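Local coordinates for protein hydrogenase maturation protease (Wolinella succinogenes, PDB 3PU6) that probably acts as an endopeptidase that matures, and so activates, hydrogenase, at residues K5-V10 / V60-M65; V10-R15 / G40-E45; I22-L27 / F135-R140; I73-L78 / K106-G111. One frame throughout, in Å; residues are numbered along the deposited sequence.

Contact 1 (K5-V10 / V60-M65)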
# COMPACT_ATOMS: atom_id res chain seq x y z
N LYS A 5 -10.44 8.83 -0.45
CA LYS A 5 -9.49 7.86 0.07
C LYS A 5 -8.87 6.96 -1.01
O LYS A 5 -9.58 6.20 -1.66
CB LYS A 5 -10.19 6.99 1.09
CG LYS A 5 -10.89 7.78 2.18
CD LYS A 5 -11.80 6.87 2.99
CE LYS A 5 -13.16 7.48 3.07
NZ LYS A 5 -14.17 6.42 2.82
N VAL A 6 -7.56 7.07 -1.19
CA VAL A 6 -6.82 6.29 -2.20
C VAL A 6 -5.89 5.26 -1.58
O VAL A 6 -5.21 5.54 -0.59
CB VAL A 6 -5.95 7.19 -3.12
CG1 VAL A 6 -5.04 6.34 -3.99
CG2 VAL A 6 -6.81 8.09 -3.97
N LEU A 7 -5.85 4.08 -2.18
CA LEU A 7 -4.88 3.06 -1.81
C LEU A 7 -3.98 2.76 -3.00
O LEU A 7 -4.43 2.20 -4.00
CB LEU A 7 -5.59 1.77 -1.38
CG LEU A 7 -4.71 0.54 -1.15
CD1 LEU A 7 -3.51 0.88 -0.25
CD2 LEU A 7 -5.52 -0.64 -0.60
N LEU A 8 -2.70 3.15 -2.90
CA LEU A 8 -1.71 2.89 -3.94
C LEU A 8 -0.94 1.60 -3.69
O LEU A 8 -0.12 1.53 -2.79
CB LEU A 8 -0.72 4.07 -4.10
CG LEU A 8 0.44 3.92 -5.11
CD1 LEU A 8 -0.04 3.66 -6.53
CD2 LEU A 8 1.40 5.11 -5.09
N CYS A 9 -1.19 0.58 -4.50
CA CYS A 9 -0.55 -0.71 -4.30
C CYS A 9 0.71 -0.85 -5.14
O CYS A 9 0.66 -0.71 -6.36
CB CYS A 9 -1.48 -1.86 -4.60
SG CYS A 9 -3.03 -1.67 -3.81
N VAL A 10 1.81 -1.13 -4.45
CA VAL A 10 3.14 -1.28 -5.03
C VAL A 10 3.58 -2.75 -4.93
O VAL A 10 3.18 -3.46 -4.00
CB VAL A 10 4.16 -0.36 -4.30
CG1 VAL A 10 5.57 -0.54 -4.85
CG2 VAL A 10 3.73 1.09 -4.40
N VAL A 60 -3.17 5.89 1.25
CA VAL A 60 -2.45 4.78 1.82
C VAL A 60 -1.63 4.15 0.70
O VAL A 60 -2.17 3.77 -0.35
CB VAL A 60 -3.41 3.74 2.40
CG1 VAL A 60 -2.64 2.50 2.79
CG2 VAL A 60 -4.12 4.32 3.60
N VAL A 61 -0.32 4.06 0.94
CA VAL A 61 0.60 3.41 0.02
C VAL A 61 1.03 2.09 0.64
O VAL A 61 1.67 2.10 1.67
CB VAL A 61 1.81 4.33 -0.35
CG1 VAL A 61 2.47 4.90 0.88
CG2 VAL A 61 2.83 3.58 -1.20
N ALA A 62 0.64 0.98 0.04
CA ALA A 62 0.99 -0.34 0.55
C ALA A 62 2.07 -1.06 -0.28
O ALA A 62 2.09 -0.97 -1.50
CB ALA A 62 -0.25 -1.19 0.63
N ASP A 63 2.94 -1.80 0.41
CA ASP A 63 4.07 -2.48 -0.23
C ASP A 63 4.50 -3.70 0.55
O ASP A 63 4.35 -3.75 1.75
CB ASP A 63 5.27 -1.54 -0.38
CG ASP A 63 6.20 -1.97 -1.51
OD1 ASP A 63 5.85 -2.95 -2.21
OD2 ASP A 63 7.28 -1.34 -1.70
N ALA A 64 5.05 -4.69 -0.15
CA ALA A 64 5.78 -5.76 0.51
C ALA A 64 7.06 -5.18 1.09
O ALA A 64 7.66 -4.28 0.51
CB ALA A 64 6.12 -6.86 -0.48
N MSE A 65 7.48 -5.68 2.24
CA MSE A 65 8.83 -5.37 2.69
C MSE A 65 9.51 -6.63 3.21
O MSE A 65 9.01 -7.30 4.11
CB MSE A 65 8.86 -4.23 3.71
CG MSE A 65 7.76 -4.29 4.71
SE MSE A 65 7.79 -2.71 5.85
CE MSE A 65 6.96 -3.46 7.48
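Leu7 of strand 5-10 and Val60 of strand 58-66 face each other in a parallel pair at the heart of the sheet of an α/β fold. The two short strand segments run 4.6 Å apart at closest and diverge by 21°. Four backbone hydrogen bonds join them in alternation: Val60 N to Val6 O, Leu8 N to Val60 O, Ala62 N to Leu8 O and Val10 N to Ala62 O.

Packing is closest on the face carrying Leu7, Cys9, Val60 and Ala62, which helix 20-31 covers. With CG anti to the backbone N (chi1 172°), Leu7 crosses toward Val60, and its CD1 reaches Val60 CG1 at 3.6 Å. The same methyl lies 4.0 Å from Ala62 CB, so one branch of Leu7 serves two neighbours on the partner strand.

The face of Leu8 and Val61 is looser between these strands: Leu8 CD2 and Val61 CG2 are 4.4 Å apart. Val10 lies alongside Val61 there, the two side chains pointing the same way. The ladder of bonds ends with Val10 N on Ala62 O.

At this parting end the Asp63 carboxylate crosses the Val10 side chain obliquely, with OD1 3.6 Å from Val10 CG1, while a weak bond from Ala64 N reaches that same OD1 at 2.8 Å.

Contact 2 (V10-R15 / G40-E45)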
# COMPACT_ATOMS: atom_id res chain seq x y z
N VAL A 10 1.81 -1.13 -4.45
CA VAL A 10 3.14 -1.28 -5.03
C VAL A 10 3.58 -2.75 -4.93
O VAL A 10 3.18 -3.46 -4.00
CB VAL A 10 4.16 -0.36 -4.30
CG1 VAL A 10 5.57 -0.54 -4.85
CG2 VAL A 10 3.73 1.09 -4.40
N GLY A 11 4.37 -3.22 -5.90
CA GLY A 11 4.87 -4.58 -5.91
C GLY A 11 4.81 -5.24 -7.27
O GLY A 11 4.22 -4.71 -8.20
N ASN A 12 5.38 -6.43 -7.35
CA ASN A 12 5.58 -7.16 -8.60
C ASN A 12 5.00 -8.56 -8.47
O ASN A 12 5.52 -9.40 -7.74
CB ASN A 12 7.08 -7.24 -8.89
CG ASN A 12 7.39 -7.81 -10.27
OD1 ASN A 12 6.65 -8.63 -10.82
ND2 ASN A 12 8.52 -7.41 -10.81
N GLU A 13 3.93 -8.80 -9.20
CA GLU A 13 3.20 -10.05 -9.08
C GLU A 13 3.95 -11.24 -9.62
O GLU A 13 3.56 -12.38 -9.38
CB GLU A 13 1.86 -9.93 -9.80
CG GLU A 13 0.80 -9.16 -9.05
CD GLU A 13 -0.52 -9.09 -9.81
OE1 GLU A 13 -0.51 -8.92 -11.06
OE2 GLU A 13 -1.58 -9.21 -9.14
N LEU A 14 5.02 -10.98 -10.38
CA LEU A 14 5.83 -12.05 -10.94
C LEU A 14 6.98 -12.46 -10.03
O LEU A 14 7.70 -13.39 -10.32
CB LEU A 14 6.34 -11.62 -12.31
CG LEU A 14 5.24 -11.23 -13.31
CD1 LEU A 14 5.85 -10.84 -14.64
CD2 LEU A 14 4.23 -12.36 -13.48
N ARG A 15 7.11 -11.76 -8.90
CA ARG A 15 8.09 -12.06 -7.86
C ARG A 15 7.49 -12.62 -6.56
O ARG A 15 7.91 -12.23 -5.47
CB ARG A 15 8.83 -10.79 -7.49
CG ARG A 15 9.70 -10.27 -8.57
CD ARG A 15 10.78 -11.26 -8.90
NE ARG A 15 11.49 -10.84 -10.10
CZ ARG A 15 11.15 -11.21 -11.33
NH1 ARG A 15 10.11 -12.02 -11.52
NH2 ARG A 15 11.84 -10.78 -12.36
N GLY A 40 0.04 0.48 -8.81
CA GLY A 40 1.21 1.09 -9.38
C GLY A 40 2.16 -0.00 -9.79
O GLY A 40 3.13 0.25 -10.50
N TYR A 41 1.87 -1.22 -9.35
CA TYR A 41 2.80 -2.34 -9.47
C TYR A 41 4.23 -1.90 -9.15
O TYR A 41 4.51 -1.41 -8.06
CB TYR A 41 2.69 -2.96 -10.86
CG TYR A 41 1.28 -3.39 -11.15
CD1 TYR A 41 0.79 -4.61 -10.67
CD2 TYR A 41 0.42 -2.57 -11.88
CE1 TYR A 41 -0.52 -5.00 -10.93
CE2 TYR A 41 -0.89 -2.96 -12.14
CZ TYR A 41 -1.35 -4.17 -11.66
OH TYR A 41 -2.65 -4.55 -11.92
N ASP A 42 5.13 -2.06 -10.11
CA ASP A 42 6.53 -1.71 -9.87
C ASP A 42 6.89 -0.35 -10.49
O ASP A 42 8.06 0.05 -10.52
CB ASP A 42 7.48 -2.82 -10.33
CG ASP A 42 7.17 -3.32 -11.74
OD1 ASP A 42 6.05 -3.08 -12.23
OD2 ASP A 42 8.06 -3.95 -12.36
N THR A 43 5.87 0.36 -10.96
CA THR A 43 6.02 1.72 -11.49
C THR A 43 4.94 2.69 -10.98
O THR A 43 4.22 3.32 -11.77
CB THR A 43 6.07 1.72 -13.04
OG1 THR A 43 5.13 0.78 -13.56
CG2 THR A 43 7.45 1.32 -13.51
N PRO A 44 4.84 2.82 -9.64
CA PRO A 44 3.90 3.64 -8.89
C PRO A 44 3.86 5.06 -9.43
O PRO A 44 2.86 5.74 -9.27
CB PRO A 44 4.51 3.67 -7.49
CG PRO A 44 5.25 2.44 -7.39
CD PRO A 44 5.81 2.18 -8.74
N GLU A 45 4.96 5.48 -10.04
CA GLU A 45 5.06 6.85 -10.53
C GLU A 45 4.13 7.00 -11.73
O GLU A 45 3.66 8.08 -12.03
CB GLU A 45 6.49 7.22 -10.88
CG GLU A 45 7.11 6.37 -11.99
CD GLU A 45 7.73 5.07 -11.48
OE1 GLU A 45 7.25 4.54 -10.45
OE2 GLU A 45 8.71 4.59 -12.10
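The Tyr41 ring has the carbonyl O of Gly11 at its edge, close to the ring plane, while Glu13 comes in obliquely, its OE1 3.9 Å from Tyr41 CE1. Carboxylate and ring planes are 56° apart. The firmer partner of Glu13 is Arg26 of helix 20-31, which takes OE2 in a salt bridge; Ile22 of that helix touches both Tyr41 and Glu13. Farther along, the Asn12 amide and Asp42 carboxylate stand obliquely, with ND2 and OD2 3.8 Å apart, near each other but not hydrogen-bonded.

One hydrogen bond joins the segments: Gly11 N donates to Tyr41 O at 2.8 Å, approaching from above the carbonyl plane. Beside it Val10 CG1 rests 3.5 Å from Tyr41 O, and Val10 CG2 meets Pro44 CG at 3.6 Å, the two side chains crossing at about a right angle. An alanine in place of Val10 is likely to open a gap beside the Pro44 ring by removing both methyls.

Asn12 OD1 accepts from Leu14 N at 2.9 Å, forming an Asx turn within the type I turn Asn12-Arg15. Here the turn lies in the loop that leaves the C-terminal end of parallel strand 5-10, the edge where α/β enzymes usually carry their functional loops.

Contact 3 (I22-L27 / F135-R140)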
# COMPACT_ATOMS: atom_id res chain seq x y z
N ILE A 22 -0.52 -6.02 -4.02
CA ILE A 22 -1.43 -6.07 -5.15
C ILE A 22 -2.63 -6.88 -4.72
O ILE A 22 -3.78 -6.52 -5.00
CB ILE A 22 -0.81 -6.73 -6.42
CG1 ILE A 22 0.52 -6.08 -6.80
CG2 ILE A 22 -1.77 -6.65 -7.56
CD1 ILE A 22 0.46 -4.62 -6.84
N ALA A 23 -2.37 -7.97 -4.02
CA ALA A 23 -3.46 -8.78 -3.50
C ALA A 23 -4.39 -7.93 -2.60
O ALA A 23 -5.61 -7.90 -2.78
CB ALA A 23 -2.91 -9.97 -2.77
N LEU A 24 -3.80 -7.22 -1.65
CA LEU A 24 -4.57 -6.36 -0.76
C LEU A 24 -5.43 -5.39 -1.55
O LEU A 24 -6.55 -5.11 -1.17
CB LEU A 24 -3.64 -5.59 0.16
CG LEU A 24 -4.30 -4.53 1.04
CD1 LEU A 24 -5.17 -5.18 2.10
CD2 LEU A 24 -3.25 -3.65 1.66
N GLY A 25 -4.89 -4.89 -2.65
CA GLY A 25 -5.56 -3.89 -3.45
C GLY A 25 -6.85 -4.44 -3.99
O GLY A 25 -7.87 -3.77 -4.00
N ARG A 26 -6.81 -5.69 -4.42
CA ARG A 26 -7.99 -6.34 -4.95
C ARG A 26 -9.04 -6.54 -3.88
O ARG A 26 -10.23 -6.56 -4.19
CB ARG A 26 -7.61 -7.68 -5.55
CG ARG A 26 -6.77 -7.55 -6.78
CD ARG A 26 -6.52 -8.89 -7.44
NE ARG A 26 -5.86 -8.70 -8.74
CZ ARG A 26 -4.56 -8.88 -8.96
NH1 ARG A 26 -3.76 -9.27 -7.97
NH2 ARG A 26 -4.06 -8.66 -10.17
N LEU A 27 -8.61 -6.70 -2.63
CA LEU A 27 -9.56 -6.92 -1.54
C LEU A 27 -10.33 -5.65 -1.24
O LEU A 27 -11.55 -5.67 -1.09
CB LEU A 27 -8.86 -7.44 -0.28
CG LEU A 27 -8.15 -8.78 -0.42
CD1 LEU A 27 -7.40 -9.15 0.87
CD2 LEU A 27 -9.13 -9.86 -0.82
N PHE A 135 -4.95 -10.37 4.17
CA PHE A 135 -6.22 -10.27 4.89
C PHE A 135 -6.10 -9.51 6.20
O PHE A 135 -6.98 -8.72 6.52
CB PHE A 135 -6.85 -11.65 5.09
CG PHE A 135 -7.50 -12.18 3.85
CD1 PHE A 135 -8.75 -11.74 3.47
CD2 PHE A 135 -6.82 -13.07 3.03
CE1 PHE A 135 -9.34 -12.20 2.33
CE2 PHE A 135 -7.41 -13.53 1.88
CZ PHE A 135 -8.67 -13.10 1.53
N VAL A 136 -5.01 -9.74 6.92
CA VAL A 136 -4.72 -8.96 8.12
C VAL A 136 -4.56 -7.48 7.79
O VAL A 136 -5.00 -6.60 8.54
CB VAL A 136 -3.46 -9.50 8.83
CG1 VAL A 136 -2.94 -8.52 9.86
CG2 VAL A 136 -3.73 -10.86 9.45
N ALA A 137 -3.93 -7.20 6.65
CA ALA A 137 -3.75 -5.84 6.13
C ALA A 137 -5.08 -5.19 5.70
O ALA A 137 -5.28 -3.98 5.88
CB ALA A 137 -2.75 -5.84 4.98
N LEU A 138 -5.98 -5.98 5.13
CA LEU A 138 -7.32 -5.53 4.83
C LEU A 138 -7.95 -5.08 6.14
O LEU A 138 -8.59 -4.02 6.22
CB LEU A 138 -8.11 -6.69 4.24
CG LEU A 138 -9.53 -6.40 3.77
CD1 LEU A 138 -9.59 -5.24 2.79
CD2 LEU A 138 -10.07 -7.66 3.15
N GLY A 139 -7.75 -5.87 7.18
CA GLY A 139 -8.25 -5.55 8.50
C GLY A 139 -7.92 -4.13 8.87
O GLY A 139 -8.81 -3.35 9.25
N ARG A 140 -6.65 -3.77 8.74
CA ARG A 140 -6.17 -2.46 9.17
C ARG A 140 -6.69 -1.30 8.32
O ARG A 140 -6.83 -0.18 8.80
CB ARG A 140 -4.64 -2.44 9.25
CG ARG A 140 -4.06 -3.72 9.85
CD ARG A 140 -4.43 -3.87 11.33
NE ARG A 140 -3.81 -2.80 12.12
CZ ARG A 140 -2.53 -2.78 12.49
NH1 ARG A 140 -1.71 -3.78 12.14
NH2 ARG A 140 -2.07 -1.76 13.22
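Leu27 has the most surface buried here, lodged between Leu138 and the ring of Phe135. Its CB meets Leu138 CD2 at 3.6 Å, while its CD1 sits over one face of Phe135, displaced toward the rim, 4.0 Å from the centroid in a CH-pi contact. CD2 touches the same ring at CE1, so both methyls of Leu27 press on it. Phe135 itself starts away from helix 20-31 and swings its ring back, with chi1 at -77° placing CG beside the backbone N. An alanine at Leu27 removes both methyls from over the Phe135 ring, which would probably be freer to turn.

Leu24, one turn earlier, works against the backbone. Its CG stands opposite the backbone N (chi1 173°), and CD1 reaches across to Leu138 N at 3.2 Å and Ala137 C at 3.6 Å, with Ala137 CB beside them at 3.8 Å. Leu138 in turn holds Leu27 with both of its own methyls and also touches Val28 and Gln31 of helix 20-31.

No hydrogen bond crosses between the segments, whose axes approach to 9.3 Å at a crossing angle of -53°. This apolar seam joins helices 20-31 and 128-147 as adjacent members of one outer layer in a three-layer α/β/α sandwich.

Contact 4 (I73-L78 / K106-G111)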
# COMPACT_ATOMS: atom_id res chain seq x y z
N ILE A 73 3.30 -6.05 10.19
CA ILE A 73 2.74 -4.99 9.38
C ILE A 73 3.07 -3.62 9.96
O ILE A 73 2.71 -3.31 11.07
CB ILE A 73 1.21 -5.15 9.29
CG1 ILE A 73 0.85 -6.17 8.21
CG2 ILE A 73 0.53 -3.81 9.02
CD1 ILE A 73 -0.52 -6.73 8.33
N GLU A 74 3.78 -2.80 9.20
CA GLU A 74 4.03 -1.44 9.62
C GLU A 74 2.92 -0.52 9.14
O GLU A 74 2.55 -0.55 7.97
CB GLU A 74 5.37 -0.96 9.08
CG GLU A 74 5.83 0.35 9.71
CD GLU A 74 5.82 0.30 11.24
OE1 GLU A 74 6.56 -0.54 11.79
OE2 GLU A 74 5.08 1.08 11.90
N PHE A 75 2.38 0.29 10.04
CA PHE A 75 1.27 1.17 9.68
C PHE A 75 1.43 2.58 10.24
O PHE A 75 1.18 2.80 11.41
CB PHE A 75 -0.03 0.52 10.15
CG PHE A 75 -1.25 0.98 9.41
CD1 PHE A 75 -1.16 1.40 8.10
CD2 PHE A 75 -2.49 0.98 10.03
CE1 PHE A 75 -2.28 1.83 7.41
CE2 PHE A 75 -3.62 1.41 9.35
CZ PHE A 75 -3.52 1.84 8.05
N LEU A 76 1.85 3.54 9.42
CA LEU A 76 2.26 4.84 9.94
C LEU A 76 1.70 6.05 9.19
O LEU A 76 1.56 6.02 7.98
CB LEU A 76 3.77 4.95 9.91
CG LEU A 76 4.61 3.89 10.61
CD1 LEU A 76 5.81 3.64 9.77
CD2 LEU A 76 5.03 4.34 11.97
N ASP A 77 1.41 7.12 9.92
CA ASP A 77 0.92 8.35 9.32
C ASP A 77 2.07 9.30 9.07
O ASP A 77 2.54 9.96 10.00
CB ASP A 77 -0.07 9.03 10.27
CG ASP A 77 -0.42 10.45 9.84
OD1 ASP A 77 -0.21 10.81 8.65
OD2 ASP A 77 -0.92 11.21 10.71
N LEU A 78 2.51 9.39 7.81
CA LEU A 78 3.69 10.19 7.45
C LEU A 78 3.42 11.69 7.38
O LEU A 78 4.31 12.48 7.11
CB LEU A 78 4.37 9.65 6.19
CG LEU A 78 4.76 8.19 6.39
CD1 LEU A 78 5.51 7.65 5.20
CD2 LEU A 78 5.58 7.98 7.65
N LYS A 106 -2.39 13.65 4.64
CA LYS A 106 -2.62 12.30 5.11
C LYS A 106 -2.03 11.22 4.21
O LYS A 106 -2.78 10.46 3.60
CB LYS A 106 -4.11 12.02 5.25
CG LYS A 106 -4.66 12.27 6.62
CD LYS A 106 -3.75 11.73 7.72
CE LYS A 106 -4.35 12.03 9.08
NZ LYS A 106 -3.35 11.87 10.16
N THR A 107 -0.70 11.15 4.14
CA THR A 107 -0.04 10.02 3.52
C THR A 107 0.32 8.97 4.56
O THR A 107 1.19 9.18 5.40
CB THR A 107 1.24 10.40 2.77
OG1 THR A 107 0.94 11.37 1.77
CG2 THR A 107 1.85 9.15 2.12
N ILE A 108 -0.32 7.82 4.45
CA ILE A 108 -0.08 6.74 5.37
C ILE A 108 0.66 5.60 4.69
O ILE A 108 0.26 5.17 3.62
CB ILE A 108 -1.43 6.23 5.94
CG1 ILE A 108 -2.03 7.30 6.86
CG2 ILE A 108 -1.24 4.91 6.67
CD1 ILE A 108 -3.51 7.36 6.82
N PHE A 109 1.74 5.13 5.31
CA PHE A 109 2.45 3.93 4.83
C PHE A 109 1.92 2.65 5.48
O PHE A 109 1.68 2.63 6.67
CB PHE A 109 3.98 4.03 5.00
CG PHE A 109 4.73 2.83 4.47
CD1 PHE A 109 4.92 2.64 3.11
CD2 PHE A 109 5.19 1.84 5.33
CE1 PHE A 109 5.58 1.50 2.63
CE2 PHE A 109 5.85 0.71 4.85
CZ PHE A 109 6.04 0.53 3.51
N LEU A 110 1.76 1.61 4.68
CA LEU A 110 1.39 0.28 5.17
C LEU A 110 2.34 -0.80 4.65
O LEU A 110 2.18 -1.25 3.52
CB LEU A 110 -0.03 -0.06 4.75
CG LEU A 110 -0.72 -1.28 5.40
CD1 LEU A 110 -2.20 -1.26 5.07
CD2 LEU A 110 -0.12 -2.60 4.98
N GLY A 111 3.30 -1.21 5.47
CA GLY A 111 4.27 -2.22 5.08
C GLY A 111 3.88 -3.61 5.52
O GLY A 111 3.50 -3.82 6.66
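Strands 73-77 and 106-114 pair in antiparallel fashion, their segment axes 177° apart in direction, with Glu74-Gly111 and Leu76-Phe109 as hydrogen-bonded pairs and Phe75-Leu110 and Asp77-Ile108 as non-hydrogen-bonded ones. Four bonds link the first two pairs, and Leu78 N adds one to Thr107 O.

Phe75, Asp77, Ile108 and Leu110 share the face toward helix 128-147. Phe75 leaves its strand with CG anti to the backbone N (chi1 -157°), which carries the ring across to strand 106-114. Its CE1 meets Ile108 CG2 at 3.3 Å, its CD1 meets Leu110 CB at 3.8 Å, and Phe109 O lies at the ring edge. Arg140 of helix 128-147 touches the ring as well.

At the far end a salt bridge ties the strands: Lys106 NZ reaches Asp77 OD2 at 2.6 Å from above the carboxylate plane, after a bend of the lysine chain at chi2 (-44°). The other oxygen, OD1, accepts from the backbone N of Ser79, so two donors grip this carboxylate.

Glu74, Leu76 and Phe109 take the opposite face. The Phe109 ring lies beside Gly111 on its own strand, where a CB would clash with it. Leu78 runs alongside Phe109, its CD1 3.9 Å from Phe109 CB, and also touches Thr83 and Ile97 of the helices on this side.

Strand 73-77 thus becomes the antiparallel edge of an otherwise parallel sheet, as in the phosphorylase/hydrolase-like fold of hydrogenase maturation proteases.

In the fold
Contacts 1, 2 and 4 cross one five-stranded sheet of order 35-41, 5-10, 58-66, 106-114, 73-77, while contact 3 joins two helices on one face. Contact 1 lies centrally, with contacts 2, 3 and 4 about 10, 10 and 9 Å from it, centre to centre; contacts 2 and 4 are about 18 Å apart on opposite sides of the chain's centre. Along the chain, contact 2 closes within the span of contact 1, contact 4 follows, and contact 3 crosses contacts 1 and 2 and encloses contact 4. Val10 belongs to contacts 1 and 2, Glu13 and Arg26 join contacts 2 and 3, and Ile73 on Val136 joins contacts 3 and 4, knitting the whole into one domain.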